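PDB 3CYM: HRDC domain-containing protein from Bifidobacterium adolescentis ATCC 15703, which is of unproven function but probably binds nucleic acids and trims them from the 3' end, as a ribonuclease D-like exonuclease. Local coordinates for residues E122-L127 and T181-E186; P25-Y30 and G70-Q75; T225-D230 and S263-A268. All blocks are in the same frame, centred on the assembly; numbering follows the deposited sequence.

Contact 1 (E122-L127 and T181-E186); sequences EIAARL and TKMRAE
Helices 121-127 and 176-190 come closest at Ala124 and Met183, whose CA atoms stand 7.0 Å apart, a spacing that one long side chain can span to meet two short ones. Met183 spans it. Its CG lies anti to the carbonyl carbon and its chain runs on extended through chi2, then bends at chi3 (78°), which turns the terminal methyl onto the backbone of helix 121-127. There CE approaches the link between the two alanines: it is 3.3 Å from the backbone N of Ala125 and 3.6 Å from the CA of the same residue. The methyl groups lie close by as well, with Ala124 CB at 3.6 Å and Ala125 CB at 3.8 Å from Met183 CE. The CB of Ala124 points at the opposing helix, and the short side chains let the methionine tip come down to the main chain. The interaction across the two segments is therefore apolar, carried by a single methyl, and modest in extent, burying 115 Å² over both sides. All three residues are buried. Phe119 of strand 117-120 touches both Ala124 and Met183, while Val138 of helix 135-143 touches Ala125 and Met183, so neighbours from a strand and from a third helix complete the cluster. Helix 121-127 directly follows the edge strand 117-120, and the methionine-to-alanine packing joins it to a later helix of the same domain, a helix-on-helix layer beside the edge strand, consistent with the alpha/beta fold of the RNase H-like 3'-5' exonucleases.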
loop_
_atom_site.group_PDB
_atom_site.type_symbol
_atom_site.label_atom_id
_atom_site.label_comp_id
_atom_site.label_asym_id
_atom_site.label_seq_id
_atom_site.Cartn_x
_atom_site.Cartn_y
_atom_site.Cartn_z
ATOM N N GLU A 122 -4.278 4.738 11.910
ATOM C CA GLU A 122 -3.947 5.788 10.969
ATOM C C GLU A 122 -5.207 6.553 10.620
ATOM O O GLU A 122 -5.211 7.771 10.679
ATOM C CB GLU A 122 -3.249 5.271 9.702
ATOM C CG GLU A 122 -2.975 6.393 8.686
ATOM C CD GLU A 122 -1.825 6.116 7.737
ATOM O OE1 GLU A 122 -2.083 6.045 6.521
ATOM O OE2 GLU A 122 -0.670 5.982 8.197
ATOM N N ILE A 123 -6.275 5.833 10.287
ATOM C CA ILE A 123 -7.554 6.463 9.954
ATOM C C ILE A 123 -8.074 7.357 11.089
ATOM O O ILE A 123 -8.462 8.511 10.855
ATOM C CB ILE A 123 -8.596 5.407 9.509
ATOM C CG1 ILE A 123 -8.207 4.840 8.137
ATOM C CG2 ILE A 123 -10.001 5.994 9.490
ATOM C CD1 ILE A 123 -9.157 3.794 7.584
ATOM N N ALA A 124 -8.046 6.827 12.312
ATOM C CA ALA A 124 -8.400 7.576 13.520
ATOM C C ALA A 124 -7.547 8.832 13.734
ATOM O O ALA A 124 -8.080 9.887 14.057
ATOM C CB ALA A 124 -8.330 6.674 14.738
ATOM N N ALA A 125 -6.237 8.730 13.526
ATOM C CA ALA A 125 -5.348 9.897 13.667
ATOM C C ALA A 125 -5.684 11.037 12.704
ATOM O O ALA A 125 -5.648 12.200 13.094
ATOM C CB ALA A 125 -3.892 9.484 13.513
ATOM N N ARG A 126 -6.020 10.684 11.464
ATOM C CA ARG A 126 -6.398 11.634 10.406
ATOM C C ARG A 126 -7.694 12.361 10.740
ATOM O O ARG A 126 -7.792 13.583 10.633
ATOM C CB ARG A 126 -6.627 10.905 9.075
ATOM C CG ARG A 126 -5.539 9.977 8.619
ATOM C CD ARG A 126 -4.429 10.715 7.949
ATOM N NE ARG A 126 -4.711 11.099 6.570
ATOM C CZ ARG A 126 -4.959 12.343 6.170
ATOM N NH1 ARG A 126 -5.199 12.589 4.888
ATOM N NH2 ARG A 126 -4.977 13.341 7.040
ATOM N N LEU A 127 -8.711 11.588 11.131
ATOM C CA LEU A 127 -10.004 12.156 11.567
ATOM C C LEU A 127 -9.825 13.131 12.731
ATOM O O LEU A 127 -10.461 14.182 12.763
ATOM C CB LEU A 127 -10.991 11.058 11.959
ATOM C CG LEU A 127 -11.685 10.260 10.847
ATOM C CD1 LEU A 127 -12.196 8.976 11.445
ATOM C CD2 LEU A 127 -12.826 11.035 10.215
ATOM N N THR A 181 -6.952 2.566 22.814
ATOM C CA THR A 181 -7.615 3.024 24.044
ATOM C C THR A 181 -7.659 4.555 24.147
ATOM O O THR A 181 -8.742 5.126 24.266
ATOM C CB THR A 181 -6.964 2.393 25.311
ATOM O OG1 THR A 181 -6.955 0.965 25.182
ATOM C CG2 THR A 181 -7.732 2.763 26.569
ATOM N N LYS A 182 -6.488 5.197 24.071
ATOM C CA LYS A 182 -6.363 6.665 24.060
ATOM C C LYS A 182 -7.098 7.319 22.891
ATOM O O LYS A 182 -7.742 8.351 23.068
ATOM C CB LYS A 182 -4.888 7.094 24.002
ATOM C CG LYS A 182 -4.104 6.904 25.292
ATOM C CD LYS A 182 -4.361 8.016 26.306
ATOM C CE LYS A 182 -3.558 7.806 27.596
ATOM N NZ LYS A 182 -4.086 6.681 28.418
ATOM N N MET A 183 -6.986 6.721 21.705
ATOM C CA MET A 183 -7.566 7.299 20.494
ATOM C C MET A 183 -9.092 7.160 20.427
ATOM O O MET A 183 -9.755 8.011 19.843
ATOM C CB MET A 183 -6.905 6.731 19.227
ATOM C CG MET A 183 -5.394 7.021 19.089
ATOM S SD MET A 183 -4.717 6.380 17.543
ATOM C CE MET A 183 -5.310 7.661 16.509
ATOM N N ARG A 184 -9.636 6.101 21.029
ATOM C CA ARG A 184 -11.090 5.950 21.189
ATOM C C ARG A 184 -11.659 7.013 22.110
ATOM O O ARG A 184 -12.689 7.615 21.800
ATOM C CB ARG A 184 -11.460 4.568 21.733
ATOM C CG ARG A 184 -11.626 3.526 20.666
ATOM C CD ARG A 184 -12.045 2.185 21.228
ATOM N NE ARG A 184 -11.814 1.128 20.240
ATOM C CZ ARG A 184 -12.716 0.704 19.357
ATOM N NH1 ARG A 184 -13.935 1.223 19.343
ATOM N NH2 ARG A 184 -12.400 -0.253 18.492
ATOM N N ALA A 185 -10.981 7.232 23.237
ATOM C CA ALA A 185 -11.370 8.247 24.218
ATOM C C ALA A 185 -11.389 9.637 23.599
ATOM O O ALA A 185 -12.322 10.401 23.831
ATOM C CB ALA A 185 -10.444 8.206 25.444
ATOM N N GLU A 186 -10.375 9.939 22.790
ATOM C CA GLU A 186 -10.278 11.207 22.066
ATOM C C GLU A 186 -11.297 11.364 20.929
ATOM O O GLU A 186 -11.852 12.452 20.745
ATOM C CB GLU A 186 -8.853 11.407 21.542
ATOM C CG GLU A 186 -8.558 12.793 20.948
ATOM C CD GLU A 186 -8.810 13.947 21.918
ATOM O OE1 GLU A 186 -9.320 14.999 21.470
ATOM O OE2 GLU A 186 -8.498 13.813 23.120
#

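Contact 2 (P25-Y30 and G70-Q75); sequences PAFRDY and GLLDPQ
Both aromatic side chains of helix 24-35 leave the main chain with CG anti to the backbone N, Phe27 at chi1 177° and Tyr30 at -168°, and this carries their rings toward Leu72 and Gly70 of strand 68-72. Tyr30 lays one ring face against the strand. Gly70 CA sits 3.9 Å from the ring centroid and 25° off the normal, a CH-pi contact, and the CA stands 3.5 Å above the plane, displaced toward the rim. Of the ring carbons CZ comes closest, 3.4 Å from Gly70 N. Such closeness depends on the missing side chain: the site where a CB of Gly70 would stand is 2.5 Å from Tyr30 CE2. Beyond the ring, the hydroxyl is hydrogen-bonded to the carbonyl O of Gly68, which fixes the tip at the start of the same strand. Replacing Tyr30 by an alanine takes away ring and hydroxyl together, which would probably open a gap beside the Gly70 CA and leave the Gly68 carbonyl without this mate.

Leu72 fills the angle between the two rings. Its CD1 meets Phe27 CD1 at 3.8 Å, arriving at the ring edge near its plane, and the two side chains cross at about a right angle. The other branch, CD2, reaches Tyr30 CD2 at 4.2 Å. Trp84 packs edge-to-face with Phe27, while Ile21 and Phe62 from the flanking strands touch both Tyr30 and Leu72. Helix 24-35 thus covers one face of the mixed sheet of the RNase H-like fold, within a beta-alpha-beta crossover from strand 20-21 to the parallel strand 40-47, with the antiparallel strands 57-65 and 68-72 lying between them in the sheet.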
loop_
_atom_site.group_PDB
_atom_site.type_symbol
_atom_site.label_atom_id
_atom_site.label_comp_id
_atom_site.label_asym_id
_atom_site.label_seq_id
_atom_site.Cartn_x
_atom_site.Cartn_y
_atom_site.Cartn_z
ATOM N N PRO A 25 4.681 -26.770 16.311
ATOM C CA PRO A 25 4.362 -26.703 17.749
ATOM C C PRO A 25 4.342 -25.286 18.336
ATOM O O PRO A 25 3.499 -24.995 19.177
ATOM C CB PRO A 25 5.482 -27.525 18.403
ATOM C CG PRO A 25 5.969 -28.417 17.333
ATOM C CD PRO A 25 5.893 -27.587 16.088
ATOM N N ALA A 26 5.239 -24.418 17.873
ATOM C CA ALA A 26 5.305 -23.042 18.379
ATOM C C ALA A 26 4.112 -22.204 17.922
ATOM O O ALA A 26 3.677 -21.298 18.636
ATOM C CB ALA A 26 6.611 -22.381 17.977
ATOM N N PHE A 27 3.595 -22.529 16.736
ATOM C CA PHE A 27 2.366 -21.942 16.196
ATOM C C PHE A 27 1.108 -22.356 16.975
ATOM O O PHE A 27 0.273 -21.505 17.306
ATOM C CB PHE A 27 2.218 -22.306 14.710
ATOM C CG PHE A 27 0.948 -21.799 14.081
ATOM C CD1 PHE A 27 0.855 -20.481 13.642
ATOM C CD2 PHE A 27 -0.157 -22.644 13.921
ATOM C CE1 PHE A 27 -0.315 -20.004 13.065
ATOM C CE2 PHE A 27 -1.338 -22.175 13.352
ATOM C CZ PHE A 27 -1.419 -20.851 12.916
ATOM N N ARG A 28 0.970 -23.659 17.249
ATOM C CA ARG A 28 -0.157 -24.175 18.022
ATOM C C ARG A 28 -0.118 -23.639 19.452
ATOM O O ARG A 28 -1.162 -23.476 20.076
ATOM C CB ARG A 28 -0.187 -25.712 18.060
ATOM C CG ARG A 28 -0.046 -26.439 16.718
ATOM C CD ARG A 28 -1.310 -26.438 15.855
ATOM N NE ARG A 28 -2.143 -27.633 16.041
ATOM C CZ ARG A 28 -3.363 -27.638 16.589
ATOM N NH1 ARG A 28 -3.919 -26.510 17.020
ATOM N NH2 ARG A 28 -4.035 -28.780 16.708
ATOM N N ASP A 29 1.083 -23.371 19.960
ATOM C CA ASP A 29 1.242 -22.811 21.303
ATOM C C ASP A 29 0.784 -21.358 21.376
ATOM O O ASP A 29 0.083 -20.971 22.317
ATOM C CB ASP A 29 2.693 -22.921 21.795
ATOM C CG ASP A 29 2.880 -22.341 23.199
ATOM O OD1 ASP A 29 2.095 -22.699 24.108
ATOM O OD2 ASP A 29 3.807 -21.526 23.396
ATOM N N TYR A 30 1.189 -20.559 20.390
ATOM C CA TYR A 30 0.797 -19.152 20.342
ATOM C C TYR A 30 -0.697 -18.990 20.123
ATOM O O TYR A 30 -1.309 -18.137 20.743
ATOM C CB TYR A 30 1.585 -18.364 19.286
ATOM C CG TYR A 30 1.397 -16.867 19.415
ATOM C CD1 TYR A 30 1.872 -16.184 20.530
ATOM C CD2 TYR A 30 0.735 -16.132 18.428
ATOM C CE1 TYR A 30 1.704 -14.810 20.662
ATOM C CE2 TYR A 30 0.567 -14.751 18.556
ATOM C CZ TYR A 30 1.048 -14.102 19.677
ATOM O OH TYR A 30 0.876 -12.746 19.823
ATOM N N GLY A 70 3.844 -12.287 19.154
ATOM C CA GLY A 70 4.201 -13.358 18.224
ATOM C C GLY A 70 4.718 -12.822 16.904
ATOM O O GLY A 70 4.020 -12.066 16.229
ATOM N N LEU A 71 5.939 -13.216 16.539
ATOM C CA LEU A 71 6.510 -12.911 15.229
ATOM C C LEU A 71 6.470 -14.178 14.390
ATOM O O LEU A 71 7.241 -15.098 14.621
ATOM C CB LEU A 71 7.954 -12.391 15.344
ATOM C CG LEU A 71 8.253 -11.226 16.294
ATOM C CD1 LEU A 71 9.667 -10.774 16.119
ATOM C CD2 LEU A 71 7.330 -10.071 16.037
ATOM N N LEU A 72 5.565 -14.228 13.421
ATOM C CA LEU A 72 5.266 -15.475 12.742
ATOM C C LEU A 72 5.868 -15.473 11.344
ATOM O O LEU A 72 5.617 -14.562 10.557
ATOM C CB LEU A 72 3.747 -15.714 12.672
ATOM C CG LEU A 72 2.753 -15.957 13.842
ATOM C CD1 LEU A 72 2.825 -17.333 14.457
ATOM C CD2 LEU A 72 2.767 -14.920 14.946
ATOM N N ASP A 73 6.668 -16.498 11.055
ATOM C CA ASP A 73 7.293 -16.705 9.746
ATOM C C ASP A 73 6.312 -17.446 8.835
ATOM O O ASP A 73 6.186 -18.655 8.963
ATOM C CB ASP A 73 8.570 -17.545 9.949
ATOM C CG ASP A 73 9.394 -17.762 8.662
ATOM O OD1 ASP A 73 8.908 -17.574 7.527
ATOM O OD2 ASP A 73 10.573 -18.156 8.805
ATOM N N PRO A 74 5.641 -16.733 7.897
ATOM C CA PRO A 74 4.599 -17.360 7.068
ATOM C C PRO A 74 5.098 -18.513 6.183
ATOM O O PRO A 74 4.426 -19.538 6.082
ATOM C CB PRO A 74 4.088 -16.198 6.197
ATOM C CG PRO A 74 4.499 -14.957 6.922
ATOM C CD PRO A 74 5.816 -15.311 7.539
ATOM N N GLN A 75 6.274 -18.342 5.585
ATOM C CA GLN A 75 6.858 -19.315 4.656
ATOM C C GLN A 75 7.253 -20.614 5.352
ATOM O O GLN A 75 6.920 -21.694 4.875
ATOM C CB GLN A 75 8.064 -18.713 3.919
ATOM C CG GLN A 75 7.704 -17.631 2.895
ATOM C CD GLN A 75 7.314 -16.305 3.536
ATOM O OE1 GLN A 75 7.678 -16.023 4.681
ATOM N NE2 GLN A 75 6.568 -15.487 2.803
#

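Contact 3 (T225-D230 and S263-A268); sequences TEVMRD and SIIEVA
Val227 meets Ile265 and Ala268, one helical turn apart on helix 261-270, and its side chain can be followed outward. CB points at the helix but remains 4.9 Å from Ile265 CG2. Chi1 is 128°, close to an eclipsed rather than a staggered setting; this brings CG2 nearest the helix and leaves CG1 farther back. CG2 touches two groups, Ile265 CG2 and Ala268 CB, each at 4.4 Å; CG1 is 4.7 Å from Ile265 CD1. The packing is loose and apolar, and Ala233 and Leu234 of helix 231-250 also touch the valine. The contact joins the loop before helix 231-250 to helix 261-270, consistent with the compact helical bundle of an HRDC domain; a type I beta turn from Val227 to Asp230 leads into helix 231-250, with Asp230 at its N-cap. Beside the valine, the carboxylate of Glu226 passes Ile265, OE1 lying 4.3 Å from CG2, and takes its polar partners elsewhere: OE2 is hydrogen-bonded to His223 and OE1 forms a salt bridge with Lys269. Arg229 NH1 reaches back past the turn to Thr225 O, at 2.8 Å, with the acceptor in the guanidinium plane and an N-H...O angle of 150°.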
loop_
_atom_site.group_PDB
_atom_site.type_symbol
_atom_site.label_atom_id
_atom_site.label_comp_id
_atom_site.label_asym_id
_atom_site.label_seq_id
_atom_site.Cartn_x
_atom_site.Cartn_y
_atom_site.Cartn_z
ATOM N N THR A 225 6.558 8.610 -21.232
ATOM C CA THR A 225 6.031 9.759 -21.950
ATOM C C THR A 225 6.916 10.155 -23.138
ATOM O O THR A 225 6.422 10.651 -24.149
ATOM C CB THR A 225 5.760 10.952 -20.978
ATOM O OG1 THR A 225 5.226 12.064 -21.707
ATOM C CG2 THR A 225 7.016 11.371 -20.239
ATOM N N GLU A 226 8.209 9.859 -23.027
ATOM C CA GLU A 226 9.190 10.142 -24.067
ATOM C C GLU A 226 9.033 9.242 -25.295
ATOM O O GLU A 226 9.748 9.410 -26.284
ATOM C CB GLU A 226 10.598 9.964 -23.497
ATOM C CG GLU A 226 10.925 10.819 -22.273
ATOM C CD GLU A 226 12.293 10.503 -21.692
ATOM O OE1 GLU A 226 13.050 9.727 -22.317
ATOM O OE2 GLU A 226 12.616 11.029 -20.604
ATOM N N VAL A 227 8.084 8.310 -25.226
ATOM C CA VAL A 227 7.938 7.226 -26.194
ATOM C C VAL A 227 6.464 7.076 -26.631
ATOM O O VAL A 227 6.147 6.334 -27.565
ATOM C CB VAL A 227 8.612 5.911 -25.610
ATOM C CG1 VAL A 227 7.715 4.687 -25.625
ATOM C CG2 VAL A 227 9.963 5.642 -26.259
ATOM N N MET A 228 5.582 7.843 -25.986
ATOM C CA MET A 228 4.124 7.786 -26.219
ATOM C C MET A 228 3.608 8.173 -27.612
ATOM O O MET A 228 2.508 7.781 -27.987
ATOM C CB MET A 228 3.384 8.589 -25.147
ATOM C CG MET A 228 2.780 7.732 -24.045
ATOM S SD MET A 228 2.502 8.637 -22.506
ATOM C CE MET A 228 1.416 9.969 -23.035
ATOM N N ARG A 229 4.395 8.921 -28.379
ATOM C CA ARG A 229 4.055 9.232 -29.774
ATOM C C ARG A 229 4.277 8.034 -30.704
ATOM O O ARG A 229 3.723 7.973 -31.802
ATOM C CB ARG A 229 4.877 10.432 -30.263
ATOM C CG ARG A 229 6.401 10.194 -30.301
ATOM C CD ARG A 229 7.152 11.348 -29.662
ATOM N NE ARG A 229 6.878 11.428 -28.228
ATOM C CZ ARG A 229 6.643 12.557 -27.563
ATOM N NH1 ARG A 229 6.400 12.515 -26.260
ATOM N NH2 ARG A 229 6.635 13.727 -28.195
ATOM N N ASP A 230 5.088 7.087 -30.247
ATOM C CA ASP A 230 5.577 5.989 -31.064
ATOM C C ASP A 230 4.939 4.688 -30.583
ATOM O O ASP A 230 5.338 4.124 -29.560
ATOM C CB ASP A 230 7.110 5.950 -30.960
ATOM C CG ASP A 230 7.759 4.959 -31.915
ATOM O OD1 ASP A 230 7.048 4.199 -32.612
ATOM O OD2 ASP A 230 9.011 4.940 -31.954
ATOM N N SER A 263 16.549 0.912 -19.578
ATOM C CA SER A 263 16.868 -0.062 -20.638
ATOM C C SER A 263 15.692 -0.296 -21.562
ATOM O O SER A 263 15.866 -0.258 -22.772
ATOM C CB SER A 263 17.310 -1.416 -20.074
ATOM O OG SER A 263 18.565 -1.311 -19.426
ATOM N N ILE A 264 14.518 -0.540 -20.971
ATOM C CA ILE A 264 13.248 -0.701 -21.694
ATOM C C ILE A 264 12.959 0.479 -22.638
ATOM O O ILE A 264 12.751 0.276 -23.836
ATOM C CB ILE A 264 12.047 -0.924 -20.718
ATOM C CG1 ILE A 264 12.164 -2.279 -20.017
ATOM C CG2 ILE A 264 10.705 -0.845 -21.450
ATOM C CD1 ILE A 264 11.185 -2.480 -18.886
ATOM N N ILE A 265 12.975 1.699 -22.096
ATOM C CA ILE A 265 12.766 2.921 -22.889
ATOM C C ILE A 265 13.855 3.083 -23.960
ATOM O O ILE A 265 13.557 3.396 -25.112
ATOM C CB ILE A 265 12.658 4.184 -21.973
ATOM C CG1 ILE A 265 11.461 4.070 -21.007
ATOM C CG2 ILE A 265 12.578 5.480 -22.783
ATOM C CD1 ILE A 265 10.103 3.951 -21.673
ATOM N N GLU A 266 15.102 2.824 -23.584
ATOM C CA GLU A 266 16.238 2.908 -24.500
ATOM C C GLU A 266 16.076 2.028 -25.740
ATOM O O GLU A 266 16.257 2.500 -26.868
ATOM C CB GLU A 266 17.517 2.511 -23.774
ATOM C CG GLU A 266 18.639 3.495 -23.934
ATOM C CD GLU A 266 19.963 2.961 -23.420
ATOM O OE1 GLU A 266 20.934 2.956 -24.204
ATOM O OE2 GLU A 266 20.034 2.547 -22.237
ATOM N N VAL A 267 15.714 0.762 -25.531
ATOM C CA VAL A 267 15.577 -0.182 -26.646
ATOM C C VAL A 267 14.285 0.039 -27.440
ATOM O O VAL A 267 14.203 -0.324 -28.613
ATOM C CB VAL A 267 15.733 -1.672 -26.208
ATOM C CG1 VAL A 267 17.108 -1.926 -25.655
ATOM C CG2 VAL A 267 14.732 -2.031 -25.183
ATOM N N ALA A 268 13.291 0.658 -26.807
ATOM C CA ALA A 268 12.047 1.006 -27.491
ATOM C C ALA A 268 12.273 2.179 -28.434
ATOM O O ALA A 268 11.676 2.240 -29.506
ATOM C CB ALA A 268 10.948 1.316 -26.493
#

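In the fold
Contacts 1 and 2 belong to the exonuclease-like region, their centres 30 Å apart and their nearest atoms about 17 Å apart, so they are separate packing sites of one alpha/beta unit and do not touch. Sodium is bound in this unit by Asp44 and Glu46 of strand 40-47 and Asp172 of helix 163-174; the Leu72 side chain of contact 2 is about 14 Å from a sodium ion, too far for direct contact with the ion. Contact 3 lies across the centre of the chain from both, 46 Å from contact 1 and 47 Å from contact 2 between centres. Along the sequence the three follow in series, contact 2 closing before contact 1 opens and contact 1 before contact 3.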